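PDB 4QB5: Glyoxalase/bleomycin resistance protein/dioxygenase, which belongs to the vicinal oxygen chelate superfamily and may act as a dioxygenase. Local coordinates for residues Gly53-Lys57 against Ser58-Tyr62. Sequence-based numbering, arbitrary orientation.
Sequences GVANK and SRYFY
The backbone O of N56 takes two N-H groups from R59: a bond from NE, 2.7 Å to that O and in the plane of the guanidinium, and a weak one from the R59 backbone N. R59 NH2 reaches the N56 side chain as well, lying 2.7 Å from OD1 but well above the amide plane rather than on a lone pair, with the amide and guanidinium planes turned 44° apart. The arginine gets there because its chain bends at chi2 (103°) and again at chi3, which brings NE and NH2 alongside N56, two nitrogens holding the asparagine side-on. K57 CE lies over one face of the guanidinium and the F61 ring edge, through CE2, meets the other. N56 CB also rests 4.0 Å from F61 CE2.

Beyond the turn at K57-S58, where S58 centres an inverse gamma turn, the strands zip together as an antiparallel hairpin: 54-55, outermost in its sheet within the chain, pairs with 59-64, which pairs in turn with 67-72. N56 N bonds R59 O, and V54 and F61 exchange N-H...O bonds of 2.9 Å, V54 N to F61 O and F61 N to V54 O. On the face carrying A55 and Y60, A55 CB packs against Y60 CE1 at 3.8 Å, while Y60 OH bonds E35 on helix 34-46. At the open end, G53 CA sits over the face of the Y62 ring in a CH-pi contact, 3.7 Å from its centroid; D42 of that helix accepts bonds from both Y62 OH and G53 N.

R120 of the second subunit packs on R59 and brings its positive charge near K57 NZ. The two N56 oxygens, neutral acceptors, fix the guanidinium and probably ease the cost of holding its charge near these two.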
ATOM      1  N   GLY C  53      -8.395  15.601  -2.446  1.00 17.29           N
ATOM      2  CA  GLY C  53      -8.361  15.026  -1.103  1.00 19.20           C
ATOM      3  C   GLY C  53      -9.426  15.622  -0.221  1.00 19.84           C
ATOM      4  O   GLY C  53      -9.633  16.774  -0.310  1.00 21.81           O
ATOM      5  N   VAL C  54     -10.062  14.831   0.626  1.00 21.15           N
ATOM      6  CA  VAL C  54     -11.139  15.284   1.553  1.00 23.80           C
ATOM      7  C   VAL C  54     -10.640  15.058   2.967  1.00 23.41           C
ATOM      8  O   VAL C  54     -10.186  13.950   3.311  1.00 22.42           O
ATOM      9  CB  VAL C  54     -12.413  14.431   1.336  1.00 25.80           C
ATOM     10  CG1 VAL C  54     -13.509  14.782   2.342  1.00 27.00           C
ATOM     11  CG2 VAL C  54     -12.888  14.572  -0.108  1.00 29.36           C
ATOM     12  N   ALA C  55     -10.680  16.108   3.767  1.00 23.46           N
ATOM     13  CA  ALA C  55     -10.198  16.126   5.147  1.00 24.50           C
ATOM     14  C   ALA C  55     -10.957  15.205   6.062  1.00 25.61           C
ATOM     15  O   ALA C  55     -12.151  15.050   5.949  1.00 26.77           O
ATOM     16  CB  ALA C  55     -10.213  17.553   5.744  1.00 27.36           C
ATOM     17  N   ASN C  56     -10.235  14.596   6.998  1.00 25.12           N
ATOM     18  CA  ASN C  56     -10.839  13.900   8.061  1.00 27.73           C
ATOM     19  C   ASN C  56      -9.822  13.675   9.152  1.00 29.85           C
ATOM     20  O   ASN C  56      -8.927  12.795   9.021  1.00 31.55           O
ATOM     21  CB  ASN C  56     -11.409  12.592   7.579  1.00 29.80           C
ATOM     22  CG  ASN C  56     -12.092  11.859   8.687  1.00 35.77           C
ATOM     23  OD1 ASN C  56     -11.444  11.405   9.633  1.00 38.94           O
ATOM     24  ND2 ASN C  56     -13.417  11.776   8.615  1.00 40.04           N
ATOM     25  N   LYS C  57      -9.906  14.502  10.190  1.00 31.39           N
ATOM     26  CA  LYS C  57      -8.928  14.519  11.273  1.00 31.26           C
ATOM     27  C   LYS C  57      -7.594  14.922  10.656  1.00 29.71           C
ATOM     28  O   LYS C  57      -7.589  15.770   9.790  1.00 28.35           O
ATOM     29  CB  LYS C  57      -8.878  13.159  11.989  1.00 36.23           C
ATOM     30  CG  LYS C  57     -10.208  12.758  12.640  1.00 45.05           C
ATOM     31  CD  LYS C  57     -10.046  11.751  13.797  1.00 48.65           C
ATOM     32  CE  LYS C  57     -10.584  10.361  13.484  1.00 53.23           C
ATOM     33  NZ  LYS C  57     -10.405   9.474  14.671  1.00 57.38           N
ATOM     34  N   SER C  58      -6.464  14.338  11.053  1.00 26.33           N
ATOM     35  CA  SER C  58      -5.191  14.710  10.406  1.00 27.74           C
ATOM     36  C   SER C  58      -4.847  13.837   9.187  1.00 25.31           C
ATOM     37  O   SER C  58      -3.703  13.321   9.078  1.00 21.11           O
ATOM     38  CB  SER C  58      -4.036  14.736  11.407  1.00 27.04           C
ATOM     39  OG  SER C  58      -4.377  15.589  12.478  1.00 31.47           O
ATOM     40  N   ARG C  59      -5.832  13.716   8.282  1.00 22.46           N
ATOM     41  CA  ARG C  59      -5.725  12.948   7.045  1.00 21.99           C
ATOM     42  C   ARG C  59      -6.467  13.603   5.904  1.00 21.92           C
ATOM     43  O   ARG C  59      -7.498  14.291   6.102  1.00 19.58           O
ATOM     44  CB  ARG C  59      -6.390  11.595   7.179  1.00 24.35           C
ATOM     45  CG  ARG C  59      -5.820  10.693   8.237  1.00 27.81           C
ATOM     46  CD  ARG C  59      -6.638  10.596   9.509  1.00 28.44           C
ATOM     47  NE  ARG C  59      -8.064  10.292   9.380  1.00 26.79           N
ATOM     48  CZ  ARG C  59      -8.667   9.145   9.689  1.00 30.87           C
ATOM     49  NH1 ARG C  59      -7.999   8.038  10.036  1.00 33.38           N
ATOM     50  NH2 ARG C  59      -9.988   9.085   9.621  1.00 35.38           N
ATOM     51  N   TYR C  60      -6.014  13.299   4.693  1.00 19.99           N
ATOM     52  CA  TYR C  60      -6.811  13.506   3.522  1.00 20.76           C
ATOM     53  C   TYR C  60      -7.007  12.185   2.807  1.00 20.34           C
ATOM     54  O   TYR C  60      -6.021  11.428   2.595  1.00 17.36           O
ATOM     55  CB  TYR C  60      -6.136  14.507   2.581  1.00 22.07           C
ATOM     56  CG  TYR C  60      -6.253  15.960   3.010  1.00 24.10           C
ATOM     57  CD1 TYR C  60      -7.396  16.714   2.727  1.00 22.72           C
ATOM     58  CD2 TYR C  60      -5.202  16.589   3.655  1.00 23.68           C
ATOM     59  CE1 TYR C  60      -7.485  18.054   3.122  1.00 26.97           C
ATOM     60  CE2 TYR C  60      -5.293  17.901   4.064  1.00 23.14           C
ATOM     61  CZ  TYR C  60      -6.431  18.630   3.792  1.00 23.73           C
ATOM     62  OH  TYR C  60      -6.416  19.937   4.199  1.00 24.83           O
ATOM     63  N   PHE C  61      -8.240  11.969   2.359  1.00 18.18           N
ATOM     64  CA  PHE C  61      -8.671  10.741   1.693  1.00 19.27           C
ATOM     65  C   PHE C  61      -9.030  10.994   0.258  1.00 20.46           C
ATOM     66  O   PHE C  61      -9.639  12.045  -0.084  1.00 21.37           O
ATOM     67  CB  PHE C  61      -9.900  10.149   2.393  1.00 20.17           C
ATOM     68  CG  PHE C  61      -9.571   9.481   3.682  1.00 22.67           C
ATOM     69  CD1 PHE C  61      -8.980   8.236   3.679  1.00 22.65           C
ATOM     70  CD2 PHE C  61      -9.826  10.091   4.879  1.00 24.51           C
ATOM     71  CE1 PHE C  61      -8.666   7.602   4.865  1.00 25.39           C
ATOM     72  CE2 PHE C  61      -9.495   9.465   6.086  1.00 24.19           C
ATOM     73  CZ  PHE C  61      -8.929   8.231   6.082  1.00 24.60           C
ATOM     74  N   TYR C  62      -8.650  10.030  -0.572  1.00 18.10           N
ATOM     75  CA  TYR C  62      -8.848  10.055  -2.022  1.00 19.45           C
ATOM     76  C   TYR C  62      -9.612   8.777  -2.360  1.00 21.23           C
ATOM     77  O   TYR C  62      -9.044   7.666  -2.432  1.00 20.49           O
ATOM     78  CB  TYR C  62      -7.473  10.032  -2.739  1.00 17.55           C
ATOM     79  CG  TYR C  62      -6.694  11.291  -2.516  1.00 16.15           C
ATOM     80  CD1 TYR C  62      -5.978  11.491  -1.362  1.00 14.73           C
ATOM     81  CD2 TYR C  62      -6.694  12.316  -3.476  1.00 16.06           C
ATOM     82  CE1 TYR C  62      -5.262  12.653  -1.154  1.00 14.40           C
ATOM     83  CE2 TYR C  62      -6.011  13.478  -3.257  1.00 14.90           C
ATOM     84  CZ  TYR C  62      -5.319  13.661  -2.093  1.00 15.03           C
ATOM     85  OH  TYR C  62      -4.625  14.840  -1.961  1.00 15.45           O
TER